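Local coordinates for protein Non-heme chloroperoxidase CPO-A1 (PDB 1A8Q) that acts as a cofactor-free haloperoxidase that brominates and may also chlorinate, the latter possibly in 7-chlorotetracycline biosynthesis, at residues A[39-44]-A[263-268]; A[101-106]-A[110-115]; A[145-150]-A[187-192]. One frame throughout, in Å; residues are numbered along the deposited sequence.

Interaction 1: A[39-44]-A[263-268]; sequences LKAVVD and KFNRDL
Two small van der Waals touches, Val42 against Leu268 and Ala41 against Asn265, bring helix 36-44 up to the C-terminal helix 260-272. The backbones come closest at Ala41 and Asn265, whose CA atoms are 6.7 Å apart.

The purely apolar touch lies on the buried side. Val42 CG1 meets Leu268 CD2 at 3.9 Å, one methyl branch against another, with the two side chains set at a slant. Leu268 starts with CG anti to the backbone N (chi1 179°), which carries its isobutyl end off the helix toward Val42. Both residues also rest on Phe24 of strand 21-25, and Leu268 reaches Val116 of strand 112-118 as well, so this part of the seam lies down on the central sheet.

Nearer the surface, a methyl meets an amide. Ala41 CB approaches the carboxamide of Asn265, 3.8 Å from ND2, with CG almost as near. The amide's other end has a polar partner: OD1 of Asn265 accepts a hydrogen bond from NE2 of Gln38, a residue of helix 36-44 just before this segment. That bond should help fix the rotation of the carboxamide and so keep it against the methyl.

Charged groups stay clear of the seam. On helix 36-44, Lys40 NZ forms a salt bridge with Asp44 OD2, one turn further on, at 2.8 Å, and OD2 receives it on its syn lone pair. On the other helix Asp267 turns to Lys245 and Tyr247.

The chemistry is therefore light but graded from inside to outside: methyl on methyl above the sheet, methyl on amide further out. The contact itself is van der Waals in kind, and the Asn265-Gln38 bond beside it links the two helices by a polar interaction.

Interaction 2: A[101-106]-A[110-115]; sequences ARYVGR and GRLRSA
Segment 101-106 of helix 96-107 lies beside the incoming end of strand 112-118, nearest at Val104 and Leu112 with 9.1 Å between their CA atoms, a distance bridged by side chains.

Leu112 is the wedge. Its CD1 sits 3.9 Å from Val104 CG2 and at the same time meets the edge of the Tyr103 ring, in the ring plane, 4.0 Å from CE2; CD2 approaches that same ring carbon. Tyr103 gets there because CG is anti to the backbone N (chi1 177°), sending the ring out from the helix and past Leu112, whose side chain runs the opposite way. Leu76 and Leu80 of helix 69-82 and Leu90 of strand 88-93 pack on the same residue.

At the ring's far end Tyr103 OH lies 3.9 Å from Arg111 CD, the tyrosine set roughly perpendicular to the arginine chain. Two waters bind Tyr103 OH: one, at 2.8 Å, accepts from Arg111 N at 3.0 Å, while the other makes a weak link to Arg111 NE. The guanidinium itself is held elsewhere, NH1 reaching Leu85 O and Asp84, which is consistent with the extended course of the chain past the hydroxyl.

This is the return leg of the beta-alpha-beta crossover formed by strand 88-93, helix 96-107 and strand 112-118, the unit of the alpha/beta hydrolase fold that carries the nucleophile Ser94 between its first strand and helix.

Interaction 3: A[145-150]-A[187-192]; sequences NGVLTE and QTIEGG
Val147 meets Ile189 and Gly192 within the helical cap that the alpha/beta hydrolase fold carries between strands 112-118 and 215-220. Here the long helix 137-162 runs up against the first turn of helix 189-201, and the backbones come close, with 6.6 Å between the CA atoms of Val147 and Gly192.

Val147 makes the central contact. Its CG1 branch, anti to the backbone N (chi1 172°), lies 3.9 Å from Ile189 CG1, the two side chains lying alongside and pointing contrary ways. The same methyl looks onto the bare backbone of Gly192, 4.4 Å from CA, where the absence of a side chain lets the helices draw together. Val193, Phe154 and Trp155 continue the packing round Val147.

Ile189 reaches across toward helix 137-162. Its CD1 passes close to Val147 O and ends 4.2 Å from Leu148 CD2, the isoleucine and leucine set roughly perpendicular. This outer touch is more exposed than the buried pair of Val147 and Gly192.

The start of helix 189-201 is fixed by its N-cap. Thr188 OG1 accepts from Gly191 N at 2.9 Å, with an N-H...O angle of 147°, and the hydroxyl is also hydrogen-bonded to Tyr67 OH. Gly192 O in turn takes a hydrogen bond from NE1 of Trp28, so this first turn is tied to the body of the enzyme as well as to helix 137-162.

Within that long helix, one turn is doubly fastened: Asn145 O takes both the backbone N-H of Thr149 and its hydroxyl, OG1 arriving at 2.7 Å and tilted 34° from the carbonyl plane, on the opposite face from N.

Overall arrangement
Interactions 1 and 2 belong to the core of the fold and interaction 3 to its cap. The centres of interactions 1 and 2 are about 21 Å apart and their nearest atoms about 7 Å; helix 260-272 and helix 96-107 pack against opposite faces of the central sheet, with strand 112-118 in touch with both. Interaction 3 is remote, its centre about 32 Å from that of interaction 1 and about 30 Å from that of interaction 2, across the chain's centre from each. All three lie away from the catalytic triad Ser94, Asp223 and His252; interaction 2 is linked to the triad along the chain, where Ser94 lies two residues before the start of helix 96-107.

Interaction 1: A[39-44]-A[263-268]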
ATOM      1  N   LEU A  39       3.046   1.192  13.123  1.00  8.05           N
ATOM      2  CA  LEU A  39       2.091   0.742  14.115  1.00  7.90           C
ATOM      3  C   LEU A  39       2.561   1.157  15.532  1.00  8.73           C
ATOM      4  O   LEU A  39       1.737   1.711  16.269  1.00  9.12           O
ATOM      5  CB  LEU A  39       2.026  -0.805  14.129  1.00  9.37           C
ATOM      6  CG  LEU A  39       1.141  -1.313  12.959  1.00 10.18           C
ATOM      7  CD1 LEU A  39       1.419  -2.824  12.861  1.00 12.31           C
ATOM      8  CD2 LEU A  39      -0.329  -1.056  13.176  1.00 11.63           C
ATOM      9  N   LYS A  40       3.829   0.975  15.825  1.00  9.47           N
ATOM     10  CA  LYS A  40       4.336   1.388  17.150  1.00  9.54           C
ATOM     11  C   LYS A  40       4.226   2.914  17.266  1.00 10.94           C
ATOM     12  O   LYS A  40       3.790   3.419  18.310  1.00 11.19           O
ATOM     13  CB  LYS A  40       5.766   0.896  17.400  1.00  9.13           C
ATOM     14  CG  LYS A  40       6.365   1.531  18.690  1.00 11.17           C
ATOM     15  CD  LYS A  40       7.677   0.862  19.062  1.00 10.61           C
ATOM     16  CE  LYS A  40       8.393   1.682  20.163  1.00 10.73           C
ATOM     17  NZ  LYS A  40       7.523   1.650  21.367  1.00  9.84           N
ATOM     18  N   ALA A  41       4.654   3.633  16.253  1.00 11.33           N
ATOM     19  CA  ALA A  41       4.622   5.106  16.315  1.00 11.17           C
ATOM     20  C   ALA A  41       3.210   5.601  16.620  1.00 12.80           C
ATOM     21  O   ALA A  41       3.074   6.503  17.460  1.00 11.48           O
ATOM     22  CB  ALA A  41       5.137   5.721  15.038  1.00 12.74           C
ATOM     23  N   VAL A  42       2.187   5.137  15.897  1.00 10.79           N
ATOM     24  CA  VAL A  42       0.853   5.670  16.184  1.00 11.27           C
ATOM     25  C   VAL A  42       0.303   5.209  17.507  1.00 12.21           C
ATOM     26  O   VAL A  42      -0.382   5.994  18.197  1.00 12.73           O
ATOM     27  CB  VAL A  42      -0.152   5.422  15.034  1.00 11.27           C
ATOM     28  CG1 VAL A  42       0.492   6.012  13.771  1.00 11.66           C
ATOM     29  CG2 VAL A  42      -0.485   3.944  14.898  1.00 11.85           C
ATOM     30  N   VAL A  43       0.597   3.982  17.967  1.00  9.57           N
ATOM     31  CA  VAL A  43       0.021   3.558  19.249  1.00 10.47           C
ATOM     32  C   VAL A  43       0.727   4.308  20.389  1.00 10.34           C
ATOM     33  O   VAL A  43       0.017   4.750  21.320  1.00 12.58           O
ATOM     34  CB  VAL A  43       0.179   2.038  19.394  1.00 10.68           C
ATOM     35  CG1 VAL A  43      -0.427   1.564  20.719  1.00 12.16           C
ATOM     36  CG2 VAL A  43      -0.590   1.360  18.255  1.00 10.86           C
ATOM     37  N   ASP A  44       1.993   4.636  20.249  1.00 10.15           N
ATOM     38  CA  ASP A  44       2.691   5.403  21.298  1.00 10.58           C
ATOM     39  C   ASP A  44       2.162   6.838  21.348  1.00 13.71           C
ATOM     40  O   ASP A  44       2.233   7.479  22.415  1.00 16.36           O
ATOM     41  CB  ASP A  44       4.198   5.454  21.097  1.00 11.96           C
ATOM     42  CG  ASP A  44       4.879   4.133  21.482  1.00 13.34           C
ATOM     43  OD1 ASP A  44       4.290   3.415  22.293  1.00 14.63           O
ATOM     44  OD2 ASP A  44       6.018   3.989  21.049  1.00 15.46           O
ATOM     45  N   LYS A 263      10.954  10.261   9.103  1.00 12.68           N
ATOM     46  CA  LYS A 263      10.339  11.447   8.467  1.00 12.78           C
ATOM     47  C   LYS A 263       8.877  11.162   8.214  1.00 12.89           C
ATOM     48  O   LYS A 263       7.993  12.001   8.482  1.00 12.16           O
ATOM     49  CB  LYS A 263      11.145  11.811   7.224  1.00 16.18           C
ATOM     50  CG  LYS A 263      10.642  13.000   6.416  1.00 18.80           C
ATOM     51  CD  LYS A 263      11.377  12.986   5.064  1.00 21.69           C
ATOM     52  CE  LYS A 263      10.956  14.194   4.237  1.00 24.94           C
ATOM     53  NZ  LYS A 263      12.032  14.427   3.207  1.00 26.26           N
ATOM     54  N   PHE A 264       8.542   9.954   7.665  1.00 10.56           N
ATOM     55  CA  PHE A 264       7.150   9.636   7.407  1.00 10.66           C
ATOM     56  C   PHE A 264       6.376   9.550   8.696  1.00  9.95           C
ATOM     57  O   PHE A 264       5.243  10.015   8.814  1.00 10.89           O
ATOM     58  CB  PHE A 264       7.010   8.286   6.627  1.00  9.87           C
ATOM     59  CG  PHE A 264       5.578   7.919   6.371  1.00 11.26           C
ATOM     60  CD1 PHE A 264       4.796   8.681   5.478  1.00 11.19           C
ATOM     61  CD2 PHE A 264       4.985   6.835   6.986  1.00 11.34           C
ATOM     62  CE1 PHE A 264       3.468   8.371   5.300  1.00 10.67           C
ATOM     63  CE2 PHE A 264       3.670   6.484   6.753  1.00 12.76           C
ATOM     64  CZ  PHE A 264       2.904   7.256   5.897  1.00 12.89           C
ATOM     65  N   ASN A 265       6.933   8.925   9.754  1.00  8.73           N
ATOM     66  CA  ASN A 265       6.199   8.819  10.996  1.00  9.82           C
ATOM     67  C   ASN A 265       5.839  10.238  11.523  1.00  8.97           C
ATOM     68  O   ASN A 265       4.729  10.415  12.031  1.00  9.24           O
ATOM     69  CB  ASN A 265       7.072   8.093  12.030  1.00  8.65           C
ATOM     70  CG  ASN A 265       7.206   6.592  11.791  1.00 12.78           C
ATOM     71  OD1 ASN A 265       6.520   6.085  10.905  1.00 14.62           O
ATOM     72  ND2 ASN A 265       8.050   5.947  12.606  1.00 13.22           N
ATOM     73  N   ARG A 266       6.777  11.142  11.397  1.00 11.96           N
ATOM     74  CA  ARG A 266       6.556  12.535  11.874  1.00 13.85           C
ATOM     75  C   ARG A 266       5.426  13.195  11.081  1.00 14.28           C
ATOM     76  O   ARG A 266       4.469  13.731  11.653  1.00 15.43           O
ATOM     77  CB  ARG A 266       7.855  13.290  11.678  1.00 19.67           C
ATOM     78  CG  ARG A 266       8.047  14.629  12.373  1.00 27.78           C
ATOM     79  CD  ARG A 266       9.537  14.732  12.743  1.00 33.44           C
ATOM     80  NE  ARG A 266       9.748  15.352  14.053  1.00 39.24           N
ATOM     81  CZ  ARG A 266      10.562  16.388  14.264  1.00 41.53           C
ATOM     82  NH1 ARG A 266      11.274  16.941  13.285  1.00 43.23           N
ATOM     83  NH2 ARG A 266      10.677  16.898  15.483  1.00 43.29           N
ATOM     84  N   ASP A 267       5.437  13.025   9.763  1.00 12.45           N
ATOM     85  CA  ASP A 267       4.369  13.583   8.926  1.00 12.84           C
ATOM     86  C   ASP A 267       3.017  12.961   9.200  1.00 11.81           C
ATOM     87  O   ASP A 267       1.965  13.591   9.130  1.00 11.36           O
ATOM     88  CB  ASP A 267       4.681  13.497   7.423  1.00 14.43           C
ATOM     89  CG  ASP A 267       5.710  14.516   7.008  1.00 17.32           C
ATOM     90  OD1 ASP A 267       5.835  15.573   7.710  1.00 18.72           O
ATOM     91  OD2 ASP A 267       6.448  14.344   6.022  1.00 16.56           O
ATOM     92  N   LEU A 268       2.994  11.633   9.377  1.00 11.50           N
ATOM     93  CA  LEU A 268       1.781  10.887   9.665  1.00 10.42           C
ATOM     94  C   LEU A 268       1.163  11.332  10.974  1.00  9.94           C
ATOM     95  O   LEU A 268      -0.044  11.582  11.038  1.00 13.91           O
ATOM     96  CB  LEU A 268       2.087   9.367   9.725  1.00 10.78           C
ATOM     97  CG  LEU A 268       0.887   8.486  10.044  1.00 12.14           C
ATOM     98  CD1 LEU A 268      -0.207   8.590   8.995  1.00 13.80           C
ATOM     99  CD2 LEU A 268       1.415   7.028  10.159  1.00 13.17           C
TER

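Interaction 2: A[101-106]-A[110-115]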
ATOM      1  N   ALA A 101      -8.644   3.305  -2.406  1.00  9.93           N
ATOM      2  CA  ALA A 101      -9.515   4.042  -3.374  1.00  9.99           C
ATOM      3  C   ALA A 101     -10.769   3.284  -3.699  1.00 10.50           C
ATOM      4  O   ALA A 101     -11.902   3.826  -3.736  1.00 10.42           O
ATOM      5  CB  ALA A 101      -8.673   4.317  -4.600  1.00 10.46           C
ATOM      6  N   ARG A 102     -10.678   1.975  -3.971  1.00 10.37           N
ATOM      7  CA  ARG A 102     -11.867   1.212  -4.330  1.00 11.67           C
ATOM      8  C   ARG A 102     -12.778   1.014  -3.151  1.00 10.34           C
ATOM      9  O   ARG A 102     -13.986   0.944  -3.310  1.00 11.67           O
ATOM     10  CB  ARG A 102     -11.443  -0.105  -5.039  1.00 12.27           C
ATOM     11  CG  ARG A 102     -12.644  -0.950  -5.446  1.00 13.32           C
ATOM     12  CD  ARG A 102     -13.518  -0.282  -6.515  1.00 16.21           C
ATOM     13  NE  ARG A 102     -12.725   0.365  -7.526  1.00 17.36           N
ATOM     14  CZ  ARG A 102     -12.247  -0.239  -8.615  1.00 20.85           C
ATOM     15  NH1 ARG A 102     -12.505  -1.528  -8.797  1.00 20.31           N
ATOM     16  NH2 ARG A 102     -11.529   0.481  -9.476  1.00 22.43           N
ATOM     17  N   TYR A 103     -12.267   0.960  -1.891  1.00  9.12           N
ATOM     18  CA  TYR A 103     -13.116   0.972  -0.715  1.00  8.65           C
ATOM     19  C   TYR A 103     -13.960   2.268  -0.671  1.00  9.59           C
ATOM     20  O   TYR A 103     -15.169   2.136  -0.439  1.00 10.96           O
ATOM     21  CB  TYR A 103     -12.235   0.851   0.576  1.00 10.79           C
ATOM     22  CG  TYR A 103     -13.124   0.936   1.806  1.00 12.29           C
ATOM     23  CD1 TYR A 103     -13.843  -0.116   2.335  1.00 12.81           C
ATOM     24  CD2 TYR A 103     -13.217   2.191   2.410  1.00 13.79           C
ATOM     25  CE1 TYR A 103     -14.659   0.066   3.452  1.00 12.41           C
ATOM     26  CE2 TYR A 103     -14.027   2.388   3.516  1.00 13.30           C
ATOM     27  CZ  TYR A 103     -14.731   1.336   4.016  1.00 13.24           C
ATOM     28  OH  TYR A 103     -15.526   1.549   5.118  1.00 15.05           O
ATOM     29  N   VAL A 104     -13.345   3.399  -0.929  1.00 10.76           N
ATOM     30  CA  VAL A 104     -14.148   4.652  -0.938  1.00 12.57           C
ATOM     31  C   VAL A 104     -15.206   4.581  -2.047  1.00 12.72           C
ATOM     32  O   VAL A 104     -16.400   4.916  -1.854  1.00 13.32           O
ATOM     33  CB  VAL A 104     -13.225   5.855  -1.079  1.00 13.68           C
ATOM     34  CG1 VAL A 104     -13.985   7.154  -1.390  1.00 14.07           C
ATOM     35  CG2 VAL A 104     -12.459   6.053   0.241  1.00 14.22           C
ATOM     36  N   GLY A 105     -14.800   4.100  -3.203  1.00 10.65           N
ATOM     37  CA  GLY A 105     -15.712   4.052  -4.361  1.00 14.44           C
ATOM     38  C   GLY A 105     -16.889   3.140  -4.100  1.00 17.78           C
ATOM     39  O   GLY A 105     -18.010   3.422  -4.548  1.00 19.40           O
ATOM     40  N   ARG A 106     -16.697   1.997  -3.438  1.00 15.23           N
ATOM     41  CA  ARG A 106     -17.725   1.006  -3.265  1.00 15.17           C
ATOM     42  C   ARG A 106     -18.542   1.182  -2.005  1.00 15.65           C
ATOM     43  O   ARG A 106     -19.716   0.815  -1.979  1.00 16.39           O
ATOM     44  CB  ARG A 106     -17.170  -0.448  -3.200  1.00 15.49           C
ATOM     45  CG  ARG A 106     -16.757  -0.999  -4.541  1.00 16.24           C
ATOM     46  CD  ARG A 106     -16.090  -2.350  -4.505  1.00 13.87           C
ATOM     47  NE  ARG A 106     -16.830  -3.540  -4.197  1.00 14.73           N
ATOM     48  CZ  ARG A 106     -17.607  -4.225  -5.045  1.00 16.27           C
ATOM     49  NH1 ARG A 106     -17.830  -3.766  -6.267  1.00 16.20           N
ATOM     50  NH2 ARG A 106     -18.208  -5.347  -4.687  1.00 17.80           N
ATOM     51  N   GLY A 110     -18.369   6.890   5.190  1.00 15.56           N
ATOM     52  CA  GLY A 110     -19.094   7.038   6.454  1.00 16.59           C
ATOM     53  C   GLY A 110     -18.303   6.643   7.688  1.00 16.73           C
ATOM     54  O   GLY A 110     -18.432   7.268   8.752  1.00 16.75           O
ATOM     55  N   ARG A 111     -17.416   5.649   7.561  1.00 14.96           N
ATOM     56  CA  ARG A 111     -16.608   5.229   8.711  1.00 15.78           C
ATOM     57  C   ARG A 111     -15.274   5.945   8.775  1.00 15.62           C
ATOM     58  O   ARG A 111     -14.454   5.656   9.670  1.00 17.47           O
ATOM     59  CB  ARG A 111     -16.297   3.717   8.584  1.00 16.46           C
ATOM     60  CG  ARG A 111     -17.459   2.796   8.803  1.00 17.31           C
ATOM     61  CD  ARG A 111     -17.037   1.315   8.744  1.00 17.89           C
ATOM     62  NE  ARG A 111     -18.188   0.472   9.029  1.00 19.09           N
ATOM     63  CZ  ARG A 111     -18.712   0.143  10.185  1.00 19.92           C
ATOM     64  NH1 ARG A 111     -18.196   0.540  11.332  1.00 20.60           N
ATOM     65  NH2 ARG A 111     -19.781  -0.655  10.164  1.00 22.21           N
ATOM     66  N   LEU A 112     -14.994   6.838   7.836  1.00 13.56           N
ATOM     67  CA  LEU A 112     -13.660   7.386   7.725  1.00 13.10           C
ATOM     68  C   LEU A 112     -13.535   8.847   8.140  1.00 16.08           C
ATOM     69  O   LEU A 112     -14.408   9.681   7.874  1.00 17.86           O
ATOM     70  CB  LEU A 112     -13.115   7.306   6.282  1.00 13.74           C
ATOM     71  CG  LEU A 112     -13.278   5.963   5.550  1.00 15.27           C
ATOM     72  CD1 LEU A 112     -12.674   6.045   4.159  1.00 16.08           C
ATOM     73  CD2 LEU A 112     -12.597   4.867   6.381  1.00 15.84           C
ATOM     74  N   ARG A 113     -12.390   9.137   8.714  1.00 13.32           N
ATOM     75  CA  ARG A 113     -12.015  10.510   9.038  1.00 14.61           C
ATOM     76  C   ARG A 113     -11.108  11.078   7.971  1.00 15.62           C
ATOM     77  O   ARG A 113     -11.267  12.248   7.562  1.00 14.13           O
ATOM     78  CB  ARG A 113     -11.270  10.542  10.383  1.00 17.30           C
ATOM     79  CG  ARG A 113     -10.829  11.989  10.689  1.00 23.20           C
ATOM     80  CD  ARG A 113     -10.424  11.977  12.159  1.00 28.33           C
ATOM     81  NE  ARG A 113     -10.452  13.273  12.760  1.00 31.69           N
ATOM     82  CZ  ARG A 113     -10.658  13.549  14.039  1.00 33.18           C
ATOM     83  NH1 ARG A 113     -10.902  12.612  14.938  1.00 33.70           N
ATOM     84  NH2 ARG A 113     -10.651  14.843  14.347  1.00 35.28           N
ATOM     85  N   SER A 114     -10.082  10.327   7.561  1.00 12.19           N
ATOM     86  CA  SER A 114      -9.077  10.856   6.652  1.00 10.75           C
ATOM     87  C   SER A 114      -8.300   9.678   6.003  1.00 10.87           C
ATOM     88  O   SER A 114      -8.545   8.542   6.392  1.00 11.58           O
ATOM     89  CB  SER A 114      -8.086  11.791   7.352  1.00 11.07           C
ATOM     90  OG  SER A 114      -7.544  11.094   8.505  1.00 12.24           O
ATOM     91  N   ALA A 115      -7.441  10.009   5.058  1.00 10.44           N
ATOM     92  CA  ALA A 115      -6.718   8.975   4.303  1.00 10.06           C
ATOM     93  C   ALA A 115      -5.332   9.446   3.940  1.00 10.73           C
ATOM     94  O   ALA A 115      -5.030  10.631   3.816  1.00 10.51           O
ATOM     95  CB  ALA A 115      -7.446   8.680   2.984  1.00 10.00           C
TER
HETATM   96  O   HOH W   1     -16.734   4.041   5.080  1.00 18.38           O
HETATM   97  O   HOH W   2     -17.729   0.179   5.815  1.00 29.19           O

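Interaction 3: A[145-150]-A[187-192]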
ATOM      1  N   ASN A 145       6.801 -12.409 -15.349  1.00 14.87           N
ATOM      2  CA  ASN A 145       7.731 -13.473 -15.765  1.00 16.58           C
ATOM      3  C   ASN A 145       8.767 -13.757 -14.679  1.00 15.16           C
ATOM      4  O   ASN A 145       9.184 -14.911 -14.556  1.00 15.32           O
ATOM      5  CB  ASN A 145       8.471 -13.108 -17.056  1.00 21.85           C
ATOM      6  CG  ASN A 145       9.218 -14.301 -17.629  1.00 27.71           C
ATOM      7  OD1 ASN A 145      10.123 -14.193 -18.455  1.00 32.92           O
ATOM      8  ND2 ASN A 145       8.890 -15.518 -17.203  1.00 30.54           N
ATOM      9  N   GLY A 146       9.145 -12.742 -13.904  1.00 13.32           N
ATOM     10  CA  GLY A 146      10.123 -12.974 -12.832  1.00 12.34           C
ATOM     11  C   GLY A 146       9.510 -13.868 -11.789  1.00 10.85           C
ATOM     12  O   GLY A 146      10.232 -14.766 -11.273  1.00 11.82           O
ATOM     13  N   VAL A 147       8.266 -13.594 -11.375  1.00  9.05           N
ATOM     14  CA  VAL A 147       7.633 -14.418 -10.342  1.00 10.24           C
ATOM     15  C   VAL A 147       7.490 -15.862 -10.832  1.00 10.68           C
ATOM     16  O   VAL A 147       7.652 -16.812 -10.064  1.00 11.20           O
ATOM     17  CB  VAL A 147       6.243 -13.863  -9.994  1.00 11.50           C
ATOM     18  CG1 VAL A 147       5.451 -14.772  -9.071  1.00 11.87           C
ATOM     19  CG2 VAL A 147       6.395 -12.453  -9.386  1.00 12.03           C
ATOM     20  N   LEU A 148       7.133 -16.024 -12.113  1.00  7.81           N
ATOM     21  CA  LEU A 148       6.950 -17.398 -12.626  1.00 10.61           C
ATOM     22  C   LEU A 148       8.231 -18.116 -12.929  1.00  9.99           C
ATOM     23  O   LEU A 148       8.181 -19.388 -12.951  1.00 11.42           O
ATOM     24  CB  LEU A 148       6.085 -17.341 -13.911  1.00 12.02           C
ATOM     25  CG  LEU A 148       4.625 -16.964 -13.602  1.00 14.07           C
ATOM     26  CD1 LEU A 148       3.889 -16.647 -14.897  1.00 16.64           C
ATOM     27  CD2 LEU A 148       3.892 -18.024 -12.799  1.00 18.27           C
ATOM     28  N   THR A 149       9.335 -17.453 -13.158  1.00 10.15           N
ATOM     29  CA  THR A 149      10.605 -18.113 -13.458  1.00 11.32           C
ATOM     30  C   THR A 149      11.236 -18.683 -12.196  1.00 10.60           C
ATOM     31  O   THR A 149      11.546 -19.884 -12.148  1.00 11.63           O
ATOM     32  CB  THR A 149      11.574 -17.114 -14.090  1.00 13.66           C
ATOM     33  OG1 THR A 149      11.012 -16.703 -15.357  1.00 16.16           O
ATOM     34  CG2 THR A 149      12.950 -17.712 -14.322  1.00 14.97           C
ATOM     35  N   GLU A 150      11.370 -17.839 -11.193  1.00  8.52           N
ATOM     36  CA  GLU A 150      11.935 -18.350  -9.897  1.00  6.72           C
ATOM     37  C   GLU A 150      11.636 -17.211  -8.897  1.00  6.92           C
ATOM     38  O   GLU A 150      12.431 -16.269  -8.806  1.00  9.57           O
ATOM     39  CB  GLU A 150      13.407 -18.640 -10.030  1.00  8.06           C
ATOM     40  CG  GLU A 150      13.864 -19.704  -8.989  1.00  8.50           C
ATOM     41  CD  GLU A 150      13.768 -19.147  -7.560  1.00  9.12           C
ATOM     42  OE1 GLU A 150      14.721 -18.497  -7.155  1.00  8.56           O
ATOM     43  OE2 GLU A 150      12.724 -19.352  -6.921  1.00 10.94           O
ATOM     44  N   GLN A 187       3.757 -14.959   0.263  1.00  8.30           N
ATOM     45  CA  GLN A 187       2.650 -14.677  -0.678  1.00  6.58           C
ATOM     46  C   GLN A 187       2.410 -15.877  -1.626  1.00  8.43           C
ATOM     47  O   GLN A 187       3.404 -16.438  -2.081  1.00  8.35           O
ATOM     48  CB  GLN A 187       3.095 -13.487  -1.500  1.00  6.82           C
ATOM     49  CG  GLN A 187       2.055 -13.003  -2.532  1.00  8.33           C
ATOM     50  CD  GLN A 187       2.638 -11.999  -3.499  1.00  7.99           C
ATOM     51  OE1 GLN A 187       2.097 -10.853  -3.692  1.00 11.30           O
ATOM     52  NE2 GLN A 187       3.688 -12.348  -4.181  1.00  8.28           N
ATOM     53  N   THR A 188       1.151 -16.113  -1.971  1.00  7.35           N
ATOM     54  CA  THR A 188       0.938 -17.210  -2.944  1.00  7.94           C
ATOM     55  C   THR A 188       1.539 -16.816  -4.270  1.00  9.15           C
ATOM     56  O   THR A 188       1.620 -15.644  -4.685  1.00  8.87           O
ATOM     57  CB  THR A 188      -0.545 -17.515  -3.164  1.00  8.80           C
ATOM     58  OG1 THR A 188      -1.142 -16.316  -3.701  1.00  9.70           O
ATOM     59  CG2 THR A 188      -1.223 -17.894  -1.859  1.00  8.15           C
ATOM     60  N   ILE A 189       1.882 -17.825  -5.114  1.00  8.01           N
ATOM     61  CA  ILE A 189       2.441 -17.470  -6.429  1.00  8.92           C
ATOM     62  C   ILE A 189       1.365 -16.845  -7.320  1.00  8.23           C
ATOM     63  O   ILE A 189       1.699 -15.898  -8.035  1.00  8.51           O
ATOM     64  CB  ILE A 189       3.048 -18.720  -7.130  1.00  8.43           C
ATOM     65  CG1 ILE A 189       3.889 -18.255  -8.326  1.00  9.50           C
ATOM     66  CG2 ILE A 189       1.925 -19.705  -7.442  1.00 10.01           C
ATOM     67  CD1 ILE A 189       4.734 -19.391  -8.944  1.00 13.54           C
ATOM     68  N   GLU A 190       0.102 -17.208  -7.132  1.00  8.67           N
ATOM     69  CA  GLU A 190      -0.986 -16.666  -7.958  1.00  9.11           C
ATOM     70  C   GLU A 190      -1.238 -15.222  -7.525  1.00  9.09           C
ATOM     71  O   GLU A 190      -1.479 -14.379  -8.389  1.00 10.07           O
ATOM     72  CB  GLU A 190      -2.231 -17.520  -7.774  1.00  8.91           C
ATOM     73  CG  GLU A 190      -3.429 -17.090  -8.640  1.00  8.31           C
ATOM     74  CD  GLU A 190      -3.221 -17.151 -10.119  1.00 10.90           C
ATOM     75  OE1 GLU A 190      -2.134 -17.494 -10.646  1.00 10.73           O
ATOM     76  OE2 GLU A 190      -4.181 -16.731 -10.832  1.00 11.49           O
ATOM     77  N   GLY A 191      -1.132 -14.953  -6.229  1.00  8.57           N
ATOM     78  CA  GLY A 191      -1.301 -13.533  -5.808  1.00  9.11           C
ATOM     79  C   GLY A 191      -0.139 -12.702  -6.336  1.00  9.29           C
ATOM     80  O   GLY A 191      -0.303 -11.511  -6.707  1.00 11.38           O
ATOM     81  N   GLY A 192       1.053 -13.277  -6.392  1.00  7.23           N
ATOM     82  CA  GLY A 192       2.236 -12.634  -6.939  1.00  8.21           C
ATOM     83  C   GLY A 192       1.968 -12.112  -8.354  1.00 10.88           C
ATOM     84  O   GLY A 192       2.105 -10.914  -8.653  1.00 11.40           O
TER